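PDB 5IM3: ribonucleoside-diphosphate reductase, which probably catalyses the reduction of ribonucleoside diphosphates to the deoxyribonucleotide precursors of DNA, using thioredoxin as the reductant and binding dATP in allosteric control. Local coordinates for residues L604-V610 with G659-F665; N765-P771 with W869-S875; E343-L348 with T629-M633; L609-I613 with D667-Q672; I785-Y789 with Q874-Y879. All blocks are in the same frame, centred on the assembly; numbering follows the deposited sequence.

Contact 1. Residues L604-V610 with G659-F665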
# COMPACT_ATOMS: atom_id res chain seq x y z
N LEU A 604 -44.15 15.04 17.21
CA LEU A 604 -43.31 15.89 16.38
C LEU A 604 -44.07 16.57 15.26
O LEU A 604 -45.04 16.03 14.72
CB LEU A 604 -42.15 15.09 15.77
CG LEU A 604 -41.25 14.36 16.75
CD1 LEU A 604 -40.22 13.53 15.99
CD2 LEU A 604 -40.58 15.34 17.69
N GLY A 605 -43.58 17.75 14.89
CA GLY A 605 -44.03 18.50 13.73
C GLY A 605 -43.01 19.57 13.42
O GLY A 605 -42.14 19.87 14.24
N SER A 606 -43.12 20.16 12.23
CA SER A 606 -42.08 21.07 11.76
C SER A 606 -42.66 22.30 11.09
O SER A 606 -43.56 22.20 10.24
CB SER A 606 -41.12 20.36 10.80
OG SER A 606 -40.26 19.49 11.52
N ILE A 607 -42.12 23.46 11.46
CA ILE A 607 -42.46 24.71 10.79
C ILE A 607 -41.78 24.75 9.43
O ILE A 607 -40.65 24.27 9.25
CB ILE A 607 -42.02 25.91 11.65
CG1 ILE A 607 -42.62 25.82 13.06
CG2 ILE A 607 -42.40 27.22 10.97
CD1 ILE A 607 -44.14 25.88 13.10
N ASN A 608 -42.46 25.35 8.46
CA ASN A 608 -41.92 25.56 7.12
C ASN A 608 -41.41 26.99 7.04
O ASN A 608 -42.18 27.93 6.81
CB ASN A 608 -42.98 25.27 6.06
CG ASN A 608 -42.51 25.59 4.66
OD1 ASN A 608 -41.34 25.88 4.43
ND2 ASN A 608 -43.43 25.52 3.70
N LEU A 609 -40.10 27.16 7.23
CA LEU A 609 -39.52 28.50 7.24
C LEU A 609 -39.73 29.23 5.92
O LEU A 609 -39.91 30.46 5.92
CB LEU A 609 -38.02 28.42 7.56
CG LEU A 609 -37.67 28.12 9.02
CD1 LEU A 609 -36.18 27.85 9.18
CD2 LEU A 609 -38.11 29.27 9.92
N VAL A 610 -39.72 28.51 4.80
CA VAL A 610 -39.88 29.16 3.50
C VAL A 610 -41.17 29.97 3.46
O VAL A 610 -41.19 31.10 2.95
CB VAL A 610 -39.84 28.11 2.38
CG1 VAL A 610 -40.31 28.71 1.05
CG2 VAL A 610 -38.44 27.54 2.24
N GLY A 659 -42.31 18.10 20.29
CA GLY A 659 -41.11 18.47 19.57
C GLY A 659 -41.40 19.23 18.29
O GLY A 659 -41.59 18.62 17.24
N LEU A 660 -41.44 20.56 18.38
CA LEU A 660 -41.67 21.41 17.22
C LEU A 660 -40.33 21.75 16.58
O LEU A 660 -39.47 22.37 17.23
CB LEU A 660 -42.42 22.68 17.62
CG LEU A 660 -42.73 23.68 16.50
CD1 LEU A 660 -43.74 23.11 15.52
CD2 LEU A 660 -43.23 25.00 17.08
N GLY A 661 -40.15 21.36 15.32
CA GLY A 661 -38.93 21.60 14.59
C GLY A 661 -39.12 22.60 13.46
O GLY A 661 -40.10 23.35 13.41
N ILE A 662 -38.14 22.61 12.55
CA ILE A 662 -38.15 23.50 11.40
C ILE A 662 -37.69 22.74 10.16
O ILE A 662 -37.01 21.71 10.24
CB ILE A 662 -37.26 24.74 11.61
CG1 ILE A 662 -35.83 24.31 11.96
CG2 ILE A 662 -37.84 25.63 12.70
CD1 ILE A 662 -34.82 25.45 11.94
N MET A 663 -38.07 23.27 9.00
CA MET A 663 -37.58 22.78 7.72
C MET A 663 -37.58 23.92 6.72
O MET A 663 -38.16 24.99 6.95
CB MET A 663 -38.41 21.59 7.21
CG MET A 663 -39.90 21.86 7.08
SD MET A 663 -40.78 20.44 6.37
CE MET A 663 -42.46 21.03 6.40
N GLY A 664 -36.91 23.69 5.59
CA GLY A 664 -36.72 24.74 4.61
C GLY A 664 -35.67 25.76 4.97
O GLY A 664 -35.69 26.87 4.43
N PHE A 665 -34.75 25.42 5.87
CA PHE A 665 -33.75 26.38 6.32
C PHE A 665 -32.84 26.79 5.17
O PHE A 665 -32.60 27.98 4.94
CB PHE A 665 -32.93 25.80 7.47
CG PHE A 665 -31.95 26.77 8.07
CD1 PHE A 665 -32.34 27.65 9.06
CD2 PHE A 665 -30.64 26.80 7.63
CE1 PHE A 665 -31.45 28.54 9.61
CE2 PHE A 665 -29.74 27.70 8.17
CZ PHE A 665 -30.14 28.57 9.17
O HOH W 1 -37.48 19.29 12.17

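Contact 2. Residues N765-P771 with W869-S875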
# COMPACT_ATOMS: atom_id res chain seq x y z
N ASN A 765 -41.35 19.75 27.37
CA ASN A 765 -40.43 20.07 26.30
C ASN A 765 -41.24 20.53 25.10
O ASN A 765 -42.35 20.04 24.87
CB ASN A 765 -39.55 18.86 25.93
CG ASN A 765 -38.51 18.53 27.00
OD1 ASN A 765 -37.35 18.94 26.90
ND2 ASN A 765 -38.92 17.78 28.01
N ILE A 766 -40.68 21.48 24.34
CA ILE A 766 -41.40 22.14 23.26
C ILE A 766 -40.77 21.85 21.90
O ILE A 766 -41.47 21.53 20.94
CB ILE A 766 -41.48 23.67 23.49
CG1 ILE A 766 -41.84 24.01 24.94
CG2 ILE A 766 -42.51 24.26 22.54
CD1 ILE A 766 -43.26 23.72 25.30
N MET A 767 -39.45 21.98 21.80
CA MET A 767 -38.78 22.08 20.52
C MET A 767 -37.78 20.95 20.31
O MET A 767 -37.09 20.53 21.24
CB MET A 767 -38.05 23.41 20.41
CG MET A 767 -38.95 24.61 20.66
SD MET A 767 -37.99 26.08 21.01
CE MET A 767 -37.31 26.40 19.39
N ALA A 768 -37.72 20.48 19.06
CA ALA A 768 -36.73 19.50 18.64
C ALA A 768 -36.70 19.51 17.12
O ALA A 768 -37.76 19.50 16.49
CB ALA A 768 -37.05 18.10 19.16
N ILE A 769 -35.51 19.55 16.53
CA ILE A 769 -35.35 19.59 15.08
C ILE A 769 -35.01 18.17 14.64
O ILE A 769 -33.88 17.69 14.81
CB ILE A 769 -34.28 20.59 14.65
CG1 ILE A 769 -34.65 22.00 15.10
CG2 ILE A 769 -34.10 20.56 13.13
CD1 ILE A 769 -33.58 23.05 14.81
N ALA A 770 -35.99 17.50 14.06
CA ALA A 770 -35.88 16.14 13.58
C ALA A 770 -35.74 16.12 12.06
O ALA A 770 -36.03 17.12 11.39
CB ALA A 770 -37.11 15.33 13.98
N PRO A 771 -35.28 15.01 11.49
CA PRO A 771 -35.30 14.90 10.02
C PRO A 771 -36.72 15.04 9.50
O PRO A 771 -37.69 14.75 10.20
CB PRO A 771 -34.73 13.50 9.77
CG PRO A 771 -33.93 13.19 10.99
CD PRO A 771 -34.67 13.83 12.12
N TRP A 869 -31.58 27.92 22.18
CA TRP A 869 -33.00 28.19 22.37
C TRP A 869 -33.85 26.93 22.41
O TRP A 869 -35.01 26.99 22.83
CB TRP A 869 -33.49 29.11 21.25
CG TRP A 869 -32.58 30.28 21.02
CD1 TRP A 869 -31.71 30.45 19.98
CD2 TRP A 869 -32.43 31.42 21.87
NE1 TRP A 869 -31.04 31.64 20.12
CE2 TRP A 869 -31.46 32.26 21.27
CE3 TRP A 869 -33.02 31.83 23.06
CZ2 TRP A 869 -31.08 33.47 21.83
CZ3 TRP A 869 -32.64 33.03 23.62
CH2 TRP A 869 -31.68 33.84 23.01
N ILE A 870 -33.30 25.79 21.99
CA ILE A 870 -34.04 24.54 21.93
C ILE A 870 -33.89 23.83 23.26
O ILE A 870 -32.77 23.72 23.79
CB ILE A 870 -33.54 23.67 20.76
CG1 ILE A 870 -33.76 24.42 19.43
CG2 ILE A 870 -34.25 22.32 20.74
CD1 ILE A 870 -33.09 23.77 18.24
N ASP A 871 -35.00 23.35 23.82
CA ASP A 871 -34.93 22.63 25.09
C ASP A 871 -34.52 21.17 24.91
O ASP A 871 -33.91 20.60 25.82
CB ASP A 871 -36.27 22.71 25.84
CG ASP A 871 -37.48 22.54 24.94
OD1 ASP A 871 -37.31 22.18 23.76
OD2 ASP A 871 -38.61 22.77 25.42
N GLN A 872 -34.80 20.57 23.76
CA GLN A 872 -34.33 19.23 23.44
C GLN A 872 -33.06 19.36 22.58
O GLN A 872 -32.16 20.10 23.00
CB GLN A 872 -35.45 18.42 22.80
CG GLN A 872 -36.72 18.36 23.63
CD GLN A 872 -37.59 17.17 23.27
OE1 GLN A 872 -37.14 16.02 23.33
NE2 GLN A 872 -38.83 17.43 22.90
N ALA A 873 -32.95 18.70 21.44
CA ALA A 873 -31.72 18.73 20.64
C ALA A 873 -32.11 18.89 19.17
O ALA A 873 -33.22 19.34 18.84
CB ALA A 873 -30.88 17.47 20.91
N GLN A 874 -31.19 18.55 18.27
CA GLN A 874 -31.44 18.64 16.84
C GLN A 874 -30.61 17.60 16.11
O GLN A 874 -29.44 17.39 16.43
CB GLN A 874 -31.12 20.05 16.31
CG GLN A 874 -29.72 20.54 16.63
CD GLN A 874 -29.56 22.03 16.41
OE1 GLN A 874 -29.78 22.54 15.31
NE2 GLN A 874 -29.18 22.75 17.46
N SER A 875 -31.23 16.94 15.13
CA SER A 875 -30.52 15.96 14.31
C SER A 875 -29.54 16.67 13.39
O SER A 875 -29.94 17.43 12.51
CB SER A 875 -31.52 15.14 13.50
OG SER A 875 -32.42 14.46 14.35
O HOH W 2 -34.64 18.48 27.37

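Contact 3. Residues E343-L348 with T629-M633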
# COMPACT_ATOMS: atom_id res chain seq x y z
N GLU A 343 -58.94 25.72 11.75
CA GLU A 343 -57.63 26.28 12.07
C GLU A 343 -56.51 25.30 11.72
O GLU A 343 -55.47 25.71 11.19
CB GLU A 343 -57.58 26.67 13.55
CG GLU A 343 -56.26 27.29 14.00
CD GLU A 343 -56.18 27.47 15.51
OE1 GLU A 343 -57.18 27.16 16.21
OE2 GLU A 343 -55.12 27.90 16.01
N PHE A 344 -56.71 24.01 12.00
CA PHE A 344 -55.67 23.03 11.71
C PHE A 344 -55.59 22.75 10.21
O PHE A 344 -54.49 22.52 9.68
CB PHE A 344 -55.93 21.73 12.47
CG PHE A 344 -56.03 21.89 13.97
CD1 PHE A 344 -55.55 23.03 14.60
CD2 PHE A 344 -56.60 20.89 14.74
CE1 PHE A 344 -55.65 23.17 15.97
CE2 PHE A 344 -56.69 21.03 16.11
CZ PHE A 344 -56.22 22.17 16.73
N TYR A 345 -56.73 22.75 9.52
CA TYR A 345 -56.71 22.51 8.08
C TYR A 345 -56.00 23.63 7.35
O TYR A 345 -55.22 23.38 6.42
CB TYR A 345 -58.14 22.35 7.56
CG TYR A 345 -58.25 22.59 6.07
CD1 TYR A 345 -57.91 21.61 5.16
CD2 TYR A 345 -58.69 23.82 5.58
CE1 TYR A 345 -58.00 21.83 3.80
CE2 TYR A 345 -58.78 24.05 4.23
CZ TYR A 345 -58.44 23.06 3.34
OH TYR A 345 -58.54 23.30 1.99
N ASN A 346 -56.26 24.88 7.74
CA ASN A 346 -55.62 26.01 7.08
C ASN A 346 -54.11 25.97 7.27
O ASN A 346 -53.35 26.30 6.35
CB ASN A 346 -56.19 27.33 7.61
CG ASN A 346 -57.59 27.60 7.11
OD1 ASN A 346 -57.97 27.16 6.02
ND2 ASN A 346 -58.38 28.32 7.89
N LEU A 347 -53.65 25.58 8.46
CA LEU A 347 -52.22 25.52 8.71
C LEU A 347 -51.56 24.44 7.87
O LEU A 347 -50.46 24.64 7.33
CB LEU A 347 -51.95 25.28 10.20
CG LEU A 347 -50.52 25.57 10.65
CD1 LEU A 347 -50.24 27.07 10.60
CD2 LEU A 347 -50.26 25.01 12.03
N LEU A 348 -52.21 23.28 7.73
CA LEU A 348 -51.63 22.16 7.00
C LEU A 348 -51.68 22.38 5.49
O LEU A 348 -50.66 22.25 4.80
CB LEU A 348 -52.36 20.87 7.37
CG LEU A 348 -52.14 20.34 8.79
CD1 LEU A 348 -53.08 19.19 9.08
CD2 LEU A 348 -50.69 19.90 8.99
N THR A 629 -50.55 27.72 16.68
CA THR A 629 -51.42 26.63 16.25
C THR A 629 -50.66 25.31 16.20
O THR A 629 -51.25 24.25 16.48
CB THR A 629 -52.03 26.95 14.89
OG1 THR A 629 -52.81 28.15 14.99
CG2 THR A 629 -52.93 25.81 14.42
N ALA A 630 -49.38 25.34 15.83
CA ALA A 630 -48.58 24.12 15.78
C ALA A 630 -48.50 23.47 17.16
O ALA A 630 -48.72 22.26 17.30
CB ALA A 630 -47.18 24.44 15.25
N VAL A 631 -48.17 24.25 18.19
CA VAL A 631 -48.03 23.70 19.53
C VAL A 631 -49.35 23.10 19.99
O VAL A 631 -49.38 22.03 20.61
CB VAL A 631 -47.52 24.78 20.50
CG1 VAL A 631 -47.52 24.26 21.94
CG2 VAL A 631 -46.13 25.24 20.10
N ARG A 632 -50.47 23.77 19.71
CA ARG A 632 -51.77 23.23 20.10
C ARG A 632 -52.02 21.88 19.43
O ARG A 632 -52.43 20.92 20.09
CB ARG A 632 -52.88 24.21 19.74
CG ARG A 632 -54.25 23.80 20.28
CD ARG A 632 -55.35 24.74 19.83
NE ARG A 632 -56.62 24.44 20.48
CZ ARG A 632 -57.00 24.96 21.65
NH1 ARG A 632 -56.22 25.81 22.30
NH2 ARG A 632 -58.18 24.62 22.17
N MET A 633 -51.77 21.79 18.13
CA MET A 633 -51.94 20.52 17.43
C MET A 633 -51.07 19.44 18.05
O MET A 633 -51.51 18.29 18.20
CB MET A 633 -51.60 20.69 15.95
CG MET A 633 -52.54 21.65 15.23
SD MET A 633 -51.99 22.07 13.57
CE MET A 633 -52.09 20.48 12.74

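Contact 4. Residues L609-I613 with D667-Q672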
# COMPACT_ATOMS: atom_id res chain seq x y z
N LEU A 609 -40.10 27.16 7.23
CA LEU A 609 -39.52 28.50 7.24
C LEU A 609 -39.73 29.23 5.92
O LEU A 609 -39.91 30.46 5.92
CB LEU A 609 -38.02 28.42 7.56
CG LEU A 609 -37.67 28.12 9.02
CD1 LEU A 609 -36.18 27.85 9.18
CD2 LEU A 609 -38.11 29.27 9.92
N VAL A 610 -39.72 28.51 4.80
CA VAL A 610 -39.88 29.16 3.50
C VAL A 610 -41.17 29.97 3.46
O VAL A 610 -41.19 31.10 2.95
CB VAL A 610 -39.84 28.11 2.38
CG1 VAL A 610 -40.31 28.71 1.05
CG2 VAL A 610 -38.44 27.54 2.24
N ASN A 611 -42.26 29.42 4.00
CA ASN A 611 -43.53 30.13 4.00
C ASN A 611 -43.55 31.29 4.99
O ASN A 611 -44.60 31.93 5.13
CB ASN A 611 -44.67 29.16 4.32
CG ASN A 611 -45.17 28.43 3.09
OD1 ASN A 611 -44.46 28.31 2.09
ND2 ASN A 611 -46.40 27.94 3.15
N HIS A 612 -42.44 31.57 5.67
CA HIS A 612 -42.35 32.71 6.57
C HIS A 612 -41.24 33.67 6.14
O HIS A 612 -40.77 34.47 6.96
CB HIS A 612 -42.14 32.24 8.01
CG HIS A 612 -43.24 31.35 8.49
ND1 HIS A 612 -43.32 30.02 8.17
CD2 HIS A 612 -44.33 31.62 9.25
CE1 HIS A 612 -44.40 29.49 8.72
NE2 HIS A 612 -45.03 30.44 9.38
N ILE A 613 -40.82 33.60 4.88
CA ILE A 613 -39.89 34.55 4.30
C ILE A 613 -40.66 35.37 3.27
O ILE A 613 -41.15 34.83 2.27
CB ILE A 613 -38.68 33.85 3.65
CG1 ILE A 613 -37.91 33.02 4.69
CG2 ILE A 613 -37.75 34.88 2.99
CD1 ILE A 613 -37.26 33.84 5.79
N ASP A 667 -33.42 26.62 1.99
CA ASP A 667 -34.21 27.41 1.04
C ASP A 667 -34.50 28.80 1.59
O ASP A 667 -34.57 29.77 0.82
CB ASP A 667 -35.51 26.68 0.71
CG ASP A 667 -35.28 25.42 -0.11
OD1 ASP A 667 -34.10 25.09 -0.38
OD2 ASP A 667 -36.27 24.76 -0.48
N ALA A 668 -34.66 28.93 2.91
CA ALA A 668 -34.84 30.26 3.49
C ALA A 668 -33.58 31.10 3.33
O ALA A 668 -33.66 32.32 3.14
CB ALA A 668 -35.22 30.14 4.97
N LEU A 669 -32.40 30.47 3.41
CA LEU A 669 -31.15 31.18 3.14
C LEU A 669 -31.11 31.70 1.71
O LEU A 669 -30.71 32.84 1.46
CB LEU A 669 -29.95 30.27 3.41
CG LEU A 669 -29.65 29.88 4.86
CD1 LEU A 669 -28.51 28.87 4.89
CD2 LEU A 669 -29.31 31.09 5.71
N TYR A 670 -31.52 30.86 0.75
CA TYR A 670 -31.55 31.30 -0.65
C TYR A 670 -32.37 32.57 -0.80
O TYR A 670 -31.94 33.52 -1.47
CB TYR A 670 -32.13 30.19 -1.53
CG TYR A 670 -31.28 28.94 -1.66
CD1 TYR A 670 -29.89 28.99 -1.55
CD2 TYR A 670 -31.87 27.71 -1.91
CE1 TYR A 670 -29.12 27.85 -1.68
CE2 TYR A 670 -31.10 26.56 -2.04
CZ TYR A 670 -29.73 26.64 -1.92
OH TYR A 670 -28.97 25.50 -2.05
N LEU A 671 -33.56 32.61 -0.19
CA LEU A 671 -34.43 33.76 -0.35
C LEU A 671 -33.82 35.04 0.20
O LEU A 671 -34.22 36.13 -0.20
CB LEU A 671 -35.78 33.49 0.32
CG LEU A 671 -36.64 32.40 -0.32
CD1 LEU A 671 -37.92 32.20 0.47
CD2 LEU A 671 -36.95 32.75 -1.77
N GLN A 672 -32.88 34.92 1.13
CA GLN A 672 -32.15 36.07 1.65
C GLN A 672 -30.79 36.24 0.97
O GLN A 672 -30.07 37.20 1.27
CB GLN A 672 -31.96 35.93 3.16
CG GLN A 672 -33.26 35.71 3.92
CD GLN A 672 -33.04 35.41 5.39
OE1 GLN A 672 -32.87 36.32 6.20
NE2 GLN A 672 -33.04 34.12 5.74

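Contact 5. Residues I785-Y789 with Q874-Y879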
# COMPACT_ATOMS: atom_id res chain seq x y z
N ILE A 785 -32.51 21.33 8.61
CA ILE A 785 -31.41 22.28 8.63
C ILE A 785 -30.29 21.86 7.70
O ILE A 785 -29.19 22.42 7.76
CB ILE A 785 -30.87 22.49 10.06
CG1 ILE A 785 -30.58 21.14 10.73
CG2 ILE A 785 -31.86 23.30 10.88
CD1 ILE A 785 -30.00 21.24 12.12
N GLU A 786 -30.54 20.89 6.83
CA GLU A 786 -29.48 20.35 5.99
C GLU A 786 -29.09 21.35 4.91
O GLU A 786 -29.95 21.99 4.30
CB GLU A 786 -29.94 19.05 5.32
CG GLU A 786 -30.28 17.92 6.29
CD GLU A 786 -29.06 17.19 6.79
OE1 GLU A 786 -28.02 17.21 6.08
OE2 GLU A 786 -29.12 16.58 7.88
N PRO A 787 -27.79 21.52 4.64
CA PRO A 787 -27.40 22.17 3.39
C PRO A 787 -27.73 21.28 2.22
O PRO A 787 -27.78 20.05 2.34
CB PRO A 787 -25.88 22.35 3.55
CG PRO A 787 -25.48 21.25 4.49
CD PRO A 787 -26.63 21.10 5.44
N THR A 788 -27.99 21.90 1.07
CA THR A 788 -28.29 21.14 -0.14
C THR A 788 -27.21 20.10 -0.38
O THR A 788 -26.02 20.43 -0.45
CB THR A 788 -28.40 22.09 -1.33
OG1 THR A 788 -29.41 23.08 -1.08
CG2 THR A 788 -28.75 21.33 -2.61
N TYR A 789 -27.62 18.84 -0.49
CA TYR A 789 -26.65 17.78 -0.75
C TYR A 789 -26.10 17.87 -2.17
O TYR A 789 -24.90 17.63 -2.39
CB TYR A 789 -27.29 16.41 -0.50
CG TYR A 789 -26.29 15.27 -0.52
CD1 TYR A 789 -25.43 15.07 0.56
CD2 TYR A 789 -26.20 14.42 -1.60
CE1 TYR A 789 -24.52 14.03 0.55
CE2 TYR A 789 -25.29 13.38 -1.62
CZ TYR A 789 -24.45 13.19 -0.53
OH TYR A 789 -23.53 12.17 -0.54
N GLN A 874 -31.19 18.55 18.27
CA GLN A 874 -31.44 18.64 16.84
C GLN A 874 -30.61 17.60 16.11
O GLN A 874 -29.44 17.39 16.43
CB GLN A 874 -31.12 20.05 16.31
CG GLN A 874 -29.72 20.54 16.63
CD GLN A 874 -29.56 22.03 16.41
OE1 GLN A 874 -29.78 22.54 15.31
NE2 GLN A 874 -29.18 22.75 17.46
N SER A 875 -31.23 16.94 15.13
CA SER A 875 -30.52 15.96 14.31
C SER A 875 -29.54 16.67 13.39
O SER A 875 -29.94 17.43 12.51
CB SER A 875 -31.52 15.14 13.50
OG SER A 875 -32.42 14.46 14.35
N LEU A 876 -28.25 16.40 13.59
CA LEU A 876 -27.19 17.16 12.93
C LEU A 876 -26.29 16.21 12.16
O LEU A 876 -25.37 15.61 12.73
CB LEU A 876 -26.38 17.95 13.96
CG LEU A 876 -25.35 18.91 13.36
CD1 LEU A 876 -26.03 20.00 12.54
CD2 LEU A 876 -24.50 19.52 14.47
N ASN A 877 -26.53 16.09 10.86
CA ASN A 877 -25.59 15.40 9.98
C ASN A 877 -24.40 16.30 9.69
O ASN A 877 -24.55 17.52 9.53
CB ASN A 877 -26.27 14.99 8.68
CG ASN A 877 -27.33 13.93 8.90
OD1 ASN A 877 -27.16 13.02 9.70
ND2 ASN A 877 -28.45 14.07 8.19
N LEU A 878 -23.22 15.71 9.65
CA LEU A 878 -22.00 16.44 9.36
C LEU A 878 -21.36 15.89 8.10
O LEU A 878 -21.31 14.67 7.89
CB LEU A 878 -21.01 16.37 10.53
CG LEU A 878 -21.43 17.15 11.78
CD1 LEU A 878 -20.38 16.99 12.86
CD2 LEU A 878 -21.65 18.62 11.49
N TYR A 879 -20.88 16.80 7.25
CA TYR A 879 -20.28 16.46 5.97
C TYR A 879 -18.82 16.90 6.00
O TYR A 879 -18.53 18.07 6.27
CB TYR A 879 -21.03 17.12 4.82
CG TYR A 879 -22.50 16.77 4.81
CD1 TYR A 879 -23.41 17.47 5.59
CD2 TYR A 879 -22.97 15.72 4.03
CE1 TYR A 879 -24.75 17.14 5.59
CE2 TYR A 879 -24.31 15.39 4.03
CZ TYR A 879 -25.19 16.10 4.81
OH TYR A 879 -26.53 15.76 4.80

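Contact 1. Residues L604-V610 with G659-F665
G605 and L660, and after them I607 and I662, lie side by side on two parallel strands of the alpha-beta barrel, strands 600-608 and 659-663; the chain between them runs through helices 620-640 and 646-655. The backbones are laced by alternating hydrogen bonds from G605 N to G659 O, from G661 N to G605 O (2.7 Å), from I607 N to G661 O, and from M663 N to I607 O, with L609 N to M663 O closing the ladder just beyond the strand. The segment axes twist against each other by 37°. I607 can be followed from its root outward. CB sits 3.7 Å from G661 O and also touches CG2 of I662; CG1, set anti to the carbonyl carbon (chi1 -55°), draws slightly closer to that same oxygen, G661 O; CD1 then meets L660 CD1 at 3.7 Å, the two side chains crossing at a slant. A630 of helix 620-640 packs on this pair. Further along, L609 CD1 touches both I662 CD1 (3.9 Å) and the edge of the F665 ring at its CD1, while helix 679-707 packs behind all three residues. On the other face of the sheet stand S606, N608 and M663. The amide of N608 spends its ND2 on F351 O. M663 brings CG to 3.3 Å from I607 O, then runs extended toward helix 773-779. G661 carries no side chain on this face, and near it one water accepts from S606 OG at 2.9 Å and donates to I662 O at 3.1 Å.

Contact 2. Residues N765-P771 with W869-S875
D871 holds CG between its own backbone N and carbonyl carbon (chi1 42°), a turn that swings the carboxylate onto two successive N-H groups of the facing chain. OD2 takes I766 N at 2.7 Å, on its syn side but 24° out of the carboxylate plane, and OD1 receives M767 N at 2.9 Å on its syn lone pair. With both oxygens engaged, rotation of the carboxylate is restrained. Next to it, Q872 lays CG 3.4 Å from N765 OD1 as the two side chains pass at a slant; its own OE1 accepts from T591 N. Both segments belong to the barrel domain and run in the same direction as irregular chain, joined by a single beta bridge between I769 and Q874: I769 N reaches A873 O, and S875 N reaches I769 O at 2.8 Å. On its far side 765-771 bonds through I766 and A768 to L660 of strand 659-663. Around the bridge, I769 and Q874 lie alongside, CB to CB 3.6 Å, and I769 CD1 meets I870 CD1 at 3.5 Å, those two side chains crossing near a right angle. At the end of the segments S875 OG, which is hydrogen-bonded to C587 O, sits 3.2 Å from P771 CD.

Contact 3. Residues E343-L348 with T629-M633
One hydrogen bond joins E343 and T629: OG1 of T629 donates to E343 OE2 over a short 2.5 Å, arriving on the anti lone pair, the side turned away from the other oxygen. The glutamate gets there with CG anti to its own N (chi1 -179°) and the rest of the chain extended, the two side chains approaching from opposite directions. Its second oxygen, OE1, is salt-bridged to R340, so both ends of the carboxylate are engaged.

Aromatic contacts come next. M633 lays CG over one face of the F344 ring, 3.6 Å from the centroid and 21° off the normal, a CH-pi contact; its sulfur follows obliquely, SD 4.5 Å from the centroid of F344, a Met-aromatic pair. T629 CG2 and R632 CD touch the ring at its edge, while the R632 guanidinium goes on to E334 and E706.

The remaining contacts are purely apolar. L347 CD2 nestles against T629 CG2 and M633 SD, 3.7 Å from each, and a bend at the end of M633 carries CE to the isobutyl group of L348. Here helix 337-349 of the all-alpha domain packs on helix 620-640 of the barrel domain, the short segments 10.5 Å apart at 117°: a steep helix-helix crossing that joins the two domains.

Contact 4. Residues L609-I613 with D667-Q672
A668 O is gripped twice by Q672, and both residues also lean on I613. The glutamine NE2 folds back to A668 O at 3.2 Å (N-H...O 164°), coming from well above the carbonyl plane though with the oxygen in its own amide plane; the backbone N of Q672 adds a weak helical bond to A668 O. Held this way, NE2 stands 4.2 Å from I613 CD1.

Those bonds stay within 667-672; no hydrogen bond crosses to 609-613, and the packing between the segments is apolar. With CG1 anti to its carbonyl carbon (chi1 -60°), I613 sends that branch to A668 CB and the CG2 branch to L671, where CG2 lies 3.6 Å from L671 CB. L671 CD1 touches I613 CB as well, at 3.7 Å. V610 presses CG2 against D667 CB at 3.4 Å. Y808 of helix 807-815 touches V610, D667 and L671 together.

The loop is kept compact by its own turn, in which H612 N bonds to L609 O at 2.8 Å. The geometry belongs to an alpha-beta barrel: the tight 3-10 turn leaving strand 600-608 rests on helix 665-672, which follows the neighbouring parallel strand 659-663.

Contact 5. Residues I785-Y789 with Q874-Y879
I785 and L876 form the apolar centre, their CD1 methyls 4.2 Å apart. I785 has CG1 between its backbone N and carbonyl carbon (chi1 50°), and the extended chain beyond carries CD1 on to Q874 OE1 at 3.5 Å; that oxygen also accepts from R866 NE. The same methyl brushes the carbonyl oxygen of S875. R866 belongs to helix 856-866, which packs against both I785 and L876.

Two aromatic side chains lie further along. P787 CG touches Y879 CE1 obliquely, and Y789 brings the edge of its ring to Y879, with Y879 CE2 in the plane of the Y789 ring and 3.7 Å from Y789 CD1. The two rings are neither stacked nor edge-to-face, for their planes meet at 53°.

Within the barrel domain, this is where the loop leaving helix 773-779 runs alongside the chain entering strand 878-881. That strand pairs in parallel with strand 906-909, and the two segments here head roughly the same way, yet they are joined by side chains and not by a backbone ladder.

The polar edge belongs to E786. A bend in its chain (chi2 -81°) turns the carboxylate between N877 and Y879. OE1 accepts from Y879 OH, lying at the edge of the tyrosine ring and in its plane, while the carboxylate itself stands almost upright to that ring; the modelled 2.4 Å between E786 OE1 and Y879 OH is too short for its exact length to be trusted. OE2 takes a weak, bent bond from N877 ND2 at 2.6 Å; the other end of that amide, N877 OD1, has a weak partner in Y905 N.

Overall arrangement
From the N terminus, helix segment 343-348 opens contact 3. It waits while 604-613 opens contacts 1 and 4, which share L609 and V610, and then closes at 629-633, so contact 3 crosses both. Contact 1 closes at 659-665 and contact 4 directly after it at 667-672, strand followed by helix. Contacts 2 and 5 come later, opening at 765-771 and 785-789 and closing at 869-875 and 874-879; they cross each other and share Q874 and S875. L660 bonds contact 1 to I766 and A768 of contact 2, A630 of contact 3 packs behind that strand, and Y670 bonds to T788, tying contact 4 to contact 5. Only contact 3 reaches into the all-alpha domain.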